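Local coordinates for alanine racemase (Oenococcus oeni PSU-1, PDB 3HUR), which belongs to the alanine racemase family, whose chains join an N-terminal alpha/beta barrel to a C-terminal domain built mostly of beta strands, at residues Asn233-Asn236 with Gly237-Met241; Gln24-Arg27 with Glu28-Ala32; Gly293-Arg297 with Met298-Ser302; Phe180-Gln183 with Leu184-Gln188. All blocks are in the same frame, centred on the assembly; numbering follows the deposited sequence.

Contact 1: residues Asn233-Asn236 with Gly237-Met241; sequences NVSN and GELKM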
loop_
_atom_site.group_PDB
_atom_site.type_symbol
_atom_site.label_atom_id
_atom_site.label_comp_id
_atom_site.label_asym_id
_atom_site.label_seq_id
_atom_site.Cartn_x
_atom_site.Cartn_y
_atom_site.Cartn_z
ATOM N N ASN A 233 24.049 -2.628 -8.391
ATOM C CA ASN A 233 24.795 -3.426 -7.433
ATOM C C ASN A 233 24.088 -4.718 -7.090
ATOM O O ASN A 233 23.163 -4.723 -6.317
ATOM C CB ASN A 233 25.010 -2.633 -6.141
ATOM C CG ASN A 233 26.127 -3.213 -5.282
ATOM O OD1 ASN A 233 26.954 -2.464 -4.746
ATOM N ND2 ASN A 233 26.190 -4.544 -5.191
ATOM N N VAL A 234 24.569 -5.825 -7.622
ATOM C CA VAL A 234 24.007 -7.168 -7.329
ATOM C C VAL A 234 23.973 -7.669 -5.835
ATOM O O VAL A 234 23.202 -8.559 -5.493
ATOM C CB VAL A 234 24.733 -8.180 -8.255
ATOM C CG1 VAL A 234 24.509 -9.658 -7.831
ATOM C CG2 VAL A 234 24.253 -7.933 -9.696
ATOM N N SER A 235 24.775 -7.072 -4.957
ATOM C CA SER A 235 24.901 -7.508 -3.546
ATOM C C SER A 235 23.842 -6.959 -2.575
ATOM O O SER A 235 23.892 -7.260 -1.379
ATOM C CB SER A 235 26.273 -7.092 -3.021
ATOM O OG SER A 235 26.325 -5.694 -2.813
ATOM N N ASN A 236 22.886 -6.177 -3.099
ATOM C CA ASN A 236 21.923 -5.362 -2.319
ATOM C C ASN A 236 22.458 -4.715 -1.052
ATOM O O ASN A 236 22.031 -5.019 0.041
ATOM C CB ASN A 236 20.535 -6.034 -2.124
ATOM C CG ASN A 236 20.559 -7.282 -1.272
ATOM O OD1 ASN A 236 20.322 -8.395 -1.775
ATOM N ND2 ASN A 236 20.761 -7.115 0.040
ATOM N N GLY A 237 23.403 -3.804 -1.217
ATOM C CA GLY A 237 23.996 -3.098 -0.076
ATOM C C GLY A 237 25.258 -3.721 0.528
ATOM O O GLY A 237 26.212 -2.996 0.849
ATOM N N GLU A 238 25.284 -5.055 0.634
ATOM C CA GLU A 238 26.350 -5.788 1.334
ATOM C C GLU A 238 27.798 -5.482 0.929
ATOM O O GLU A 238 28.618 -5.242 1.799
ATOM C CB GLU A 238 26.062 -7.291 1.304
ATOM C CG GLU A 238 24.700 -7.610 1.962
ATOM C CD GLU A 238 24.525 -9.055 2.410
ATOM O OE1 GLU A 238 23.355 -9.441 2.644
ATOM O OE2 GLU A 238 25.530 -9.808 2.544
ATOM N N LEU A 239 28.115 -5.450 -0.360
ATOM C CA LEU A 239 29.496 -5.236 -0.812
ATOM C C LEU A 239 29.594 -3.998 -1.656
ATOM O O LEU A 239 28.605 -3.588 -2.240
ATOM C CB LEU A 239 29.986 -6.428 -1.642
ATOM C CG LEU A 239 29.833 -7.803 -0.992
ATOM C CD1 LEU A 239 30.018 -8.917 -2.008
ATOM C CD2 LEU A 239 30.798 -7.927 0.184
ATOM N N LYS A 240 30.787 -3.419 -1.756
ATOM C CA LYS A 240 30.994 -2.198 -2.520
ATOM C C LYS A 240 31.556 -2.571 -3.873
ATOM O O LYS A 240 32.396 -3.455 -3.969
ATOM C CB LYS A 240 31.968 -1.254 -1.796
ATOM N N MET A 241 31.120 -1.898 -4.932
ATOM C CA MET A 241 31.601 -2.251 -6.269
ATOM C C MET A 241 33.112 -1.964 -6.350
ATOM O O MET A 241 33.594 -1.016 -5.754
ATOM C CB MET A 241 30.773 -1.532 -7.373
ATOM C CG MET A 241 29.323 -2.064 -7.472
ATOM S SD MET A 241 29.145 -3.718 -8.197
ATOM C CE MET A 241 29.838 -3.226 -9.760
#
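Ser235 reaches forward across the bend of the chain toward Leu239, and its hydroxyl OG takes the backbone N-H of Leu239 N at 3.0 Å, nearly straight at 164°. With OG lodged between the backbone N and the carbonyl carbon (chi1 73°), the short side chain points into the loop, where the Leu239 amide passes. CB of Leu239 lies alongside at 4.0 Å from Ser235 CB, and its isobutyl end runs on toward Trp211 of helix 206-211.

Beside this pair the backbone adds a second, longer bond: Glu238 N sits 3.3 Å from Ser235 O and approaches from above the carbonyl plane, not within it. CB and CG of Glu238 pass beside that same oxygen, CG at 3.5 Å, while the extended chain carries OE2 on to the backbone N of Ala172. At the ends of this stretch, the side chains of Asn233 and Met241 run antiparallel past one another, Met241 CG being 4.0 Å from Asn233 CG.

A type I beta turn, Asn233 to Asn236, is thus followed at once by a second bend, where Asn236 and Gly237 both have positive phi (37° and 92°). The loop links strand 222-223 to strand 251-263, with Trp211 packed against it. Because one serine offers both a side-chain and a main-chain acceptor to successive amides, this irregular bend is held without helix or sheet.

Contact 2: residues Gln24-Arg27 with Glu28-Ala32; sequences QEIR and EWTKA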
loop_
_atom_site.group_PDB
_atom_site.type_symbol
_atom_site.label_atom_id
_atom_site.label_comp_id
_atom_site.label_asym_id
_atom_site.label_seq_id
_atom_site.Cartn_x
_atom_site.Cartn_y
_atom_site.Cartn_z
ATOM N N GLN A 24 31.114 -5.520 -22.405
ATOM C CA GLN A 24 32.507 -5.278 -22.724
ATOM C C GLN A 24 33.434 -5.127 -21.473
ATOM O O GLN A 24 34.506 -5.709 -21.445
ATOM C CB GLN A 24 32.613 -4.072 -23.669
ATOM C CG GLN A 24 32.138 -4.392 -25.132
ATOM C CD GLN A 24 31.671 -3.138 -25.941
ATOM O OE1 GLN A 24 31.640 -1.999 -25.428
ATOM N NE2 GLN A 24 31.294 -3.361 -27.196
ATOM N N GLU A 25 33.028 -4.371 -20.453
ATOM C CA GLU A 25 33.857 -4.158 -19.262
ATOM C C GLU A 25 34.093 -5.413 -18.522
ATOM O O GLU A 25 35.215 -5.685 -18.090
ATOM C CB GLU A 25 33.206 -3.214 -18.257
ATOM C CG GLU A 25 33.293 -1.770 -18.629
ATOM C CD GLU A 25 34.662 -1.205 -18.416
ATOM O OE1 GLU A 25 35.186 -1.271 -17.268
ATOM O OE2 GLU A 25 35.187 -0.676 -19.406
ATOM N N ILE A 26 33.022 -6.162 -18.325
ATOM C CA ILE A 26 33.110 -7.325 -17.483
ATOM C C ILE A 26 33.850 -8.468 -18.205
ATOM O O ILE A 26 34.322 -9.417 -17.560
ATOM C CB ILE A 26 31.728 -7.749 -16.944
ATOM C CG1 ILE A 26 31.896 -8.578 -15.680
ATOM C CG2 ILE A 26 30.940 -8.537 -17.980
ATOM C CD1 ILE A 26 32.470 -7.813 -14.499
ATOM N N ARG A 27 33.925 -8.378 -19.534
ATOM C CA ARG A 27 34.762 -9.277 -20.334
ATOM C C ARG A 27 36.242 -9.007 -19.990
ATOM O O ARG A 27 36.986 -9.922 -19.706
ATOM C CB ARG A 27 34.541 -9.070 -21.833
ATOM C CG ARG A 27 35.058 -10.216 -22.700
ATOM C CD ARG A 27 34.981 -9.895 -24.201
ATOM N NE ARG A 27 34.545 -11.069 -24.963
ATOM C CZ ARG A 27 33.317 -11.268 -25.447
ATOM N NH1 ARG A 27 32.358 -10.361 -25.284
ATOM N NH2 ARG A 27 33.042 -12.386 -26.112
ATOM N N GLU A 28 36.627 -7.734 -20.013
ATOM C CA GLU A 28 37.997 -7.337 -19.751
ATOM C C GLU A 28 38.358 -7.562 -18.304
ATOM O O GLU A 28 39.512 -7.780 -18.004
ATOM C CB GLU A 28 38.239 -5.848 -20.081
ATOM C CG GLU A 28 37.994 -5.464 -21.540
ATOM C CD GLU A 28 37.892 -3.931 -21.750
ATOM O OE1 GLU A 28 38.738 -3.201 -21.157
ATOM O OE2 GLU A 28 36.984 -3.465 -22.508
ATOM N N TRP A 29 37.387 -7.488 -17.411
ATOM C CA TRP A 29 37.641 -7.570 -15.985
ATOM C C TRP A 29 37.968 -8.999 -15.601
ATOM O O TRP A 29 38.676 -9.247 -14.611
ATOM C CB TRP A 29 36.388 -7.121 -15.249
ATOM C CG TRP A 29 36.438 -7.068 -13.735
ATOM C CD1 TRP A 29 35.838 -7.938 -12.865
ATOM C CD2 TRP A 29 37.049 -6.051 -12.928
ATOM N NE1 TRP A 29 36.054 -7.530 -11.564
ATOM C CE2 TRP A 29 36.795 -6.376 -11.580
ATOM C CE3 TRP A 29 37.811 -4.905 -13.217
ATOM C CZ2 TRP A 29 37.286 -5.596 -10.514
ATOM C CZ3 TRP A 29 38.283 -4.114 -12.147
ATOM C CH2 TRP A 29 38.021 -4.474 -10.820
ATOM N N THR A 30 37.417 -9.933 -16.359
ATOM C CA THR A 30 37.530 -11.352 -16.039
ATOM C C THR A 30 38.389 -12.093 -17.083
ATOM O O THR A 30 38.567 -13.305 -17.003
ATOM C CB THR A 30 36.114 -12.002 -15.912
ATOM O OG1 THR A 30 35.488 -12.111 -17.200
ATOM C CG2 THR A 30 35.221 -11.184 -14.974
ATOM N N LYS A 31 38.922 -11.352 -18.053
ATOM C CA LYS A 31 39.585 -11.931 -19.211
ATOM C C LYS A 31 38.805 -13.117 -19.764
ATOM O O LYS A 31 39.305 -14.227 -19.855
ATOM C CB LYS A 31 41.029 -12.323 -18.836
ATOM C CG LYS A 31 42.092 -11.341 -19.335
ATOM C CD LYS A 31 42.243 -10.054 -18.493
ATOM C CE LYS A 31 43.448 -9.169 -19.039
ATOM N NZ LYS A 31 43.368 -7.678 -18.754
ATOM N N ALA A 32 37.564 -12.884 -20.149
ATOM C CA ALA A 32 36.680 -13.964 -20.535
ATOM C C ALA A 32 36.757 -14.180 -22.025
ATOM O O ALA A 32 37.042 -13.249 -22.775
ATOM C CB ALA A 32 35.295 -13.628 -20.140
#
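Ile26 and Trp29 supply the apolar part of this last stretch of helix 16-30. The methyl CD1 of Ile26 meets Trp29 CD1 at 3.7 Å, the two side chains crossing at a slant; the indole runs on to stack on His213 and gives its NE1 hydrogen to Ile210 O.

Hydrogen bonds follow the helical pattern first, with Trp29 N to Glu25 O at 2.9 Å, and then change. Thr30 turns its hydroxyl back onto the helix (chi1 71°), donating OG1 to Ile26 O at 3.0 Å in the carbonyl plane, while its own amide makes only weak bonds to the oxygens of Ile26 and Arg27. Lys31 takes positive phi, and Ala32 N closes on Arg27 O at 3.1 Å and 161°, a six-to-one bond as in a Schellman motif.

The charged side chains part company. Glu25 OE2 and Glu28 OE2 stand 4.5 Å apart, probably a mildly unfavourable pair, whereas Arg27 passes CG by Ala32 O and directs NH2 to Asp62 and Lys33 O. As the regular bonds weaken, a threonine hydroxyl and one longer-span amide bond add to the weak amide bonds on the oxygens of Ile26 and Arg27.

Contact 3: residues Gly293-Arg297 with Met298-Ser302; sequences GWLRR and MQKSS. With SO4 (sulfate ion), chain C.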
loop_
_atom_site.group_PDB
_atom_site.type_symbol
_atom_site.label_atom_id
_atom_site.label_comp_id
_atom_site.label_asym_id
_atom_site.label_seq_id
_atom_site.Cartn_x
_atom_site.Cartn_y
_atom_site.Cartn_z
ATOM N N GLY A 293 3.814 4.988 -7.946
ATOM C CA GLY A 293 4.430 4.171 -6.951
ATOM C C GLY A 293 5.916 4.123 -7.094
ATOM O O GLY A 293 6.591 4.035 -6.111
ATOM N N TRP A 294 6.442 4.195 -8.300
ATOM C CA TRP A 294 7.867 4.305 -8.447
ATOM C C TRP A 294 8.463 5.535 -7.770
ATOM O O TRP A 294 9.680 5.616 -7.578
ATOM C CB TRP A 294 8.263 4.323 -9.942
ATOM C CG TRP A 294 7.652 5.431 -10.801
ATOM C CD1 TRP A 294 6.544 5.320 -11.621
ATOM C CD2 TRP A 294 8.103 6.787 -10.931
ATOM N NE1 TRP A 294 6.312 6.497 -12.243
ATOM C CE2 TRP A 294 7.253 7.418 -11.849
ATOM C CE3 TRP A 294 9.150 7.509 -10.387
ATOM C CZ2 TRP A 294 7.391 8.757 -12.207
ATOM C CZ3 TRP A 294 9.311 8.862 -10.744
ATOM C CH2 TRP A 294 8.423 9.471 -11.640
ATOM N N LEU A 295 7.649 6.531 -7.447
ATOM C CA LEU A 295 8.226 7.800 -6.966
ATOM C C LEU A 295 8.888 7.576 -5.621
ATOM O O LEU A 295 9.851 8.278 -5.269
ATOM C CB LEU A 295 7.190 8.939 -6.861
ATOM C CG LEU A 295 7.763 10.318 -6.536
ATOM C CD1 LEU A 295 8.588 10.854 -7.682
ATOM C CD2 LEU A 295 6.674 11.283 -6.206
ATOM N N ARG A 296 8.404 6.567 -4.894
ATOM C CA ARG A 296 8.911 6.365 -3.555
ATOM C C ARG A 296 10.316 5.773 -3.524
ATOM O O ARG A 296 10.860 5.647 -2.443
ATOM C CB ARG A 296 7.900 5.632 -2.644
ATOM C CG ARG A 296 7.872 4.119 -2.697
ATOM C CD ARG A 296 6.471 3.582 -2.256
ATOM N NE ARG A 296 6.050 2.390 -3.038
ATOM C CZ ARG A 296 4.784 2.106 -3.406
ATOM N NH1 ARG A 296 3.763 2.915 -3.092
ATOM N NH2 ARG A 296 4.530 1.024 -4.141
ATOM N N ARG A 297 10.941 5.480 -4.671
ATOM C CA ARG A 297 12.356 5.161 -4.666
ATOM C C ARG A 297 13.240 6.328 -5.078
ATOM O O ARG A 297 14.478 6.172 -5.153
ATOM C CB ARG A 297 12.670 3.939 -5.535
ATOM C CG ARG A 297 12.740 4.157 -7.021
ATOM C CD ARG A 297 13.622 3.114 -7.703
ATOM N NE ARG A 297 13.098 1.737 -7.659
ATOM C CZ ARG A 297 13.854 0.644 -7.851
ATOM N NH1 ARG A 297 15.141 0.769 -8.122
ATOM N NH2 ARG A 297 13.319 -0.583 -7.799
ATOM N N MET A 298 12.630 7.484 -5.342
ATOM C CA MET A 298 13.373 8.643 -5.803
ATOM C C MET A 298 13.500 9.713 -4.710
ATOM O O MET A 298 12.600 9.910 -3.898
ATOM C CB MET A 298 12.710 9.256 -7.031
ATOM C CG MET A 298 12.434 8.308 -8.172
ATOM S SD MET A 298 13.840 7.606 -8.965
ATOM C CE MET A 298 12.873 6.325 -9.732
ATOM N N GLN A 299 14.620 10.415 -4.699
ATOM C CA GLN A 299 14.787 11.493 -3.776
ATOM C C GLN A 299 13.875 12.611 -4.247
ATOM O O GLN A 299 13.704 12.838 -5.451
ATOM C CB GLN A 299 16.262 11.931 -3.711
ATOM C CG GLN A 299 16.795 12.663 -4.952
ATOM C CD GLN A 299 18.040 13.498 -4.663
ATOM O OE1 GLN A 299 19.148 12.956 -4.438
ATOM N NE2 GLN A 299 17.869 14.827 -4.661
ATOM N N LYS A 300 13.290 13.326 -3.308
ATOM C CA LYS A 300 12.321 14.326 -3.665
ATOM C C LYS A 300 12.784 15.764 -3.369
ATOM O O LYS A 300 11.963 16.658 -3.148
ATOM C CB LYS A 300 10.990 13.960 -3.008
ATOM C CG LYS A 300 10.290 12.866 -3.815
ATOM C CD LYS A 300 9.192 12.157 -3.045
ATOM C CE LYS A 300 9.735 11.156 -2.023
ATOM N NZ LYS A 300 9.725 9.780 -2.528
ATOM N N SER A 301 14.091 15.996 -3.442
ATOM C CA SER A 301 14.649 17.356 -3.357
ATOM C C SER A 301 15.231 17.896 -4.659
ATOM O O SER A 301 15.445 19.110 -4.787
ATOM C CB SER A 301 15.729 17.415 -2.277
ATOM O OG SER A 301 16.576 16.285 -2.326
ATOM N N SER A 302 15.474 17.033 -5.640
ATOM C CA SER A 302 16.110 17.477 -6.877
ATOM C C SER A 302 15.798 16.638 -8.092
ATOM O O SER A 302 15.534 15.454 -7.980
ATOM C CB SER A 302 17.616 17.446 -6.689
ATOM O OG SER A 302 18.030 18.691 -6.222
HETATM S S SO4 C . 3.832 2.109 -10.371
HETATM O O1 SO4 C . 3.147 3.365 -10.014
HETATM O O2 SO4 C . 2.852 1.120 -9.892
HETATM O O3 SO4 C . 4.198 2.089 -11.847
HETATM O O4 SO4 C . 5.101 2.009 -9.632
#
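Met298 folds back against Trp294 and Arg297 where a 3-10 segment, residues 293-297, runs into the short, weakly bonded strand 298-299 of the C-terminal beta domain. The junction is made by Met298 N, which bonds to Leu295 O at 2.9 Å and 160°, the amide standing well above the carbonyl plane.

The packed side is apolar. With its chain bent at chi2 (-65°), Met298 brings the methyl CE to 3.5 Å from Arg297 CG and to 4.0 Å from Trp294 CE3, so one methyl touches both an aliphatic arginine stem and, obliquely, the benzo part of the indole. Val253 and Leu337 from neighbouring strands cover both Trp294 and Met298. The guanidinium of Arg297 leaves this cluster and is held by Gln345 O.

The other side is looser and polar. Lys300 crosses Leu295 at a slant, CD passing 4.1 Å from Leu295 CD2, and its bent chain swings NZ back to Met298 O, 3.2 Å away in the carbonyl plane. A weak second bond joins NZ to Leu295 O, which therefore accepts from both a main-chain amide and an ammonium group. Arg296 is exposed, with one face of its guanidinium lying over Gly293 O.

At the start of the turn lies a sulfate ion, probably from the crystallisation liquor, also bound by Arg369 NH2: its O3 lies at the edge of the Trp294 ring, and its O1 accepts Gly293 N at 2.7 Å.

Contact 4: residues Phe180-Gln183 with Leu184-Gln188; sequences FEEQ and LRRWQ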
loop_
_atom_site.group_PDB
_atom_site.type_symbol
_atom_site.label_atom_id
_atom_site.label_comp_id
_atom_site.label_asym_id
_atom_site.label_seq_id
_atom_site.Cartn_x
_atom_site.Cartn_y
_atom_site.Cartn_z
ATOM N N PHE A 180 31.334 -20.536 -0.127
ATOM C CA PHE A 180 32.019 -20.388 -1.369
ATOM C C PHE A 180 33.098 -21.462 -1.491
ATOM O O PHE A 180 33.141 -22.141 -2.502
ATOM C CB PHE A 180 32.592 -18.982 -1.501
ATOM C CG PHE A 180 33.172 -18.691 -2.835
ATOM C CD1 PHE A 180 32.423 -18.017 -3.790
ATOM C CD2 PHE A 180 34.491 -19.048 -3.127
ATOM C CE1 PHE A 180 32.952 -17.721 -5.029
ATOM C CE2 PHE A 180 35.048 -18.755 -4.356
ATOM C CZ PHE A 180 34.265 -18.092 -5.329
ATOM N N GLU A 181 33.941 -21.654 -0.472
ATOM C CA GLU A 181 35.032 -22.640 -0.589
ATOM C C GLU A 181 34.442 -24.012 -0.753
ATOM O O GLU A 181 34.914 -24.790 -1.576
ATOM C CB GLU A 181 36.003 -22.636 0.615
ATOM C CG GLU A 181 36.889 -21.377 0.719
ATOM C CD GLU A 181 37.680 -21.105 -0.551
ATOM O OE1 GLU A 181 37.760 -19.928 -0.979
ATOM O OE2 GLU A 181 38.221 -22.088 -1.120
ATOM N N GLU A 182 33.408 -24.311 0.017
ATOM C CA GLU A 182 32.795 -25.628 -0.034
ATOM C C GLU A 182 32.305 -25.924 -1.445
ATOM O O GLU A 182 32.574 -27.004 -1.993
ATOM C CB GLU A 182 31.644 -25.709 0.953
ATOM C CG GLU A 182 30.983 -27.049 1.049
ATOM C CD GLU A 182 29.854 -27.084 2.103
ATOM O OE1 GLU A 182 29.800 -26.195 3.006
ATOM O OE2 GLU A 182 29.018 -28.020 2.031
ATOM N N GLN A 183 31.623 -24.957 -2.054
ATOM C CA GLN A 183 31.126 -25.138 -3.415
ATOM C C GLN A 183 32.278 -25.346 -4.408
ATOM O O GLN A 183 32.220 -26.225 -5.279
ATOM C CB GLN A 183 30.268 -23.940 -3.841
ATOM C CG GLN A 183 28.896 -23.848 -3.153
ATOM C CD GLN A 183 27.908 -22.945 -3.900
ATOM O OE1 GLN A 183 27.993 -21.710 -3.860
ATOM N NE2 GLN A 183 26.982 -23.572 -4.586
ATOM N N LEU A 184 33.324 -24.538 -4.288
ATOM C CA LEU A 184 34.491 -24.698 -5.154
ATOM C C LEU A 184 35.165 -26.082 -4.951
ATOM O O LEU A 184 35.644 -26.693 -5.908
ATOM C CB LEU A 184 35.478 -23.580 -4.879
ATOM C CG LEU A 184 36.667 -23.449 -5.820
ATOM C CD1 LEU A 184 36.187 -23.386 -7.285
ATOM C CD2 LEU A 184 37.516 -22.224 -5.412
ATOM N N ARG A 185 35.157 -26.591 -3.720
ATOM C CA ARG A 185 35.670 -27.947 -3.469
ATOM C C ARG A 185 34.823 -28.933 -4.292
ATOM O O ARG A 185 35.369 -29.682 -5.129
ATOM C CB ARG A 185 35.763 -28.249 -1.937
ATOM C CG ARG A 185 35.652 -29.739 -1.417
ATOM C CD ARG A 185 36.862 -30.109 -0.564
ATOM N NE ARG A 185 36.637 -30.642 0.793
ATOM C CZ ARG A 185 37.024 -31.854 1.253
ATOM N NH1 ARG A 185 37.603 -32.776 0.469
ATOM N NH2 ARG A 185 36.784 -32.171 2.526
ATOM N N ARG A 186 33.503 -28.878 -4.116
ATOM C CA ARG A 186 32.624 -29.788 -4.849
ATOM C C ARG A 186 32.791 -29.710 -6.372
ATOM O O ARG A 186 32.834 -30.744 -7.044
ATOM C CB ARG A 186 31.173 -29.554 -4.465
ATOM C CG ARG A 186 30.707 -30.347 -3.236
ATOM C CD ARG A 186 29.896 -29.398 -2.349
ATOM N NE ARG A 186 29.235 -30.045 -1.208
ATOM C CZ ARG A 186 28.282 -29.469 -0.461
ATOM N NH1 ARG A 186 27.846 -28.230 -0.722
ATOM N NH2 ARG A 186 27.758 -30.137 0.556
ATOM N N TRP A 187 32.890 -28.498 -6.918
ATOM C CA TRP A 187 33.116 -28.336 -8.353
ATOM C C TRP A 187 34.316 -29.184 -8.792
ATOM O O TRP A 187 34.214 -30.026 -9.684
ATOM C CB TRP A 187 33.328 -26.860 -8.696
ATOM C CG TRP A 187 33.863 -26.622 -10.060
ATOM C CD1 TRP A 187 35.154 -26.300 -10.395
ATOM C CD2 TRP A 187 33.130 -26.665 -11.290
ATOM N NE1 TRP A 187 35.260 -26.129 -11.757
ATOM C CE2 TRP A 187 34.034 -26.360 -12.328
ATOM C CE3 TRP A 187 31.794 -26.919 -11.616
ATOM C CZ2 TRP A 187 33.648 -26.328 -13.659
ATOM C CZ3 TRP A 187 31.413 -26.890 -12.935
ATOM C CH2 TRP A 187 32.333 -26.595 -13.945
ATOM N N GLN A 188 35.441 -28.956 -8.125
ATOM C CA GLN A 188 36.683 -29.683 -8.389
ATOM C C GLN A 188 36.547 -31.186 -8.135
ATOM O O GLN A 188 36.841 -31.988 -9.002
ATOM C CB GLN A 188 37.793 -29.098 -7.543
ATOM C CG GLN A 188 38.187 -27.669 -7.909
ATOM C CD GLN A 188 39.165 -27.134 -6.929
ATOM O OE1 GLN A 188 39.427 -27.795 -5.947
ATOM N NE2 GLN A 188 39.707 -25.934 -7.165
#
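Glu182 and Arg186, one helical turn apart, lie side by side and point the same way, joined by a salt bridge of 2.9 Å between Glu182 OE2 and Arg186 NH2. The meeting is not a coplanar fork. OE2 rests over one face of the guanidinium, 3.0 Å from Arg186 CZ, and the carboxylate and guanidinium planes are turned 56° apart, so charge attraction probably counts for more than directed N-H bonding. The extended glutamate chain (CG opposite the backbone N, chi1 -177°) stands out from the helix, and Arg186, bent at chi2, leans back beside it.

On roughly the opposite side of the helix the partners are apolar: Phe180 CE2 and Leu184 CD2 approach to a loose 4.4 Å.

The backbone sets both pairs. Four successive amides, from Leu184 to Trp187, bond to the carbonyls four residues before them; Leu184 N to Phe180 O measures 3.0 Å, and Arg186 N to Glu182 O is likewise 3.0 Å with an almost straight 170°. This regular alpha-helical spacing puts each i, i+4 pair on a common side.

Further out, helix 174-191 is the crossover of the beta-alpha-beta unit between strands 157-163 and 201-202. Phe180 stacks with Phe166 and His212, Trp187 meets Phe201 edge-to-face, and Gln183 OE1 accepts Ala167 N. Glu181 is paired with Arg217, and Arg185 with Glu189. Aromatic rings and a gripped amide thus hold the helix to the barrel, while its charged side chains pair with opposite charges, Glu182 with Arg186 on the outer side, which probably offsets them.

Along the chain the order is contact 2, contact 4, contact 1, contact 3. Contacts 2 and 4 belong to two helices round the parallel sheet of the N-terminal barrel, helix 16-30 and helix 174-191, with centres about 23 Å apart. Contact 1 lies in the loop leading from the barrel's last strand, 222-223, to strand 251-263; helix 206-211 packs against both it and contact 2, whose centre is about 19 Å away. Contact 3 stands in the C-terminal beta domain, its centre about 21 Å from contact 1 and 42 Å from contact 4. Contact 1 thus lies on the connection between the barrel and the beta domain, and the four are separate local contacts.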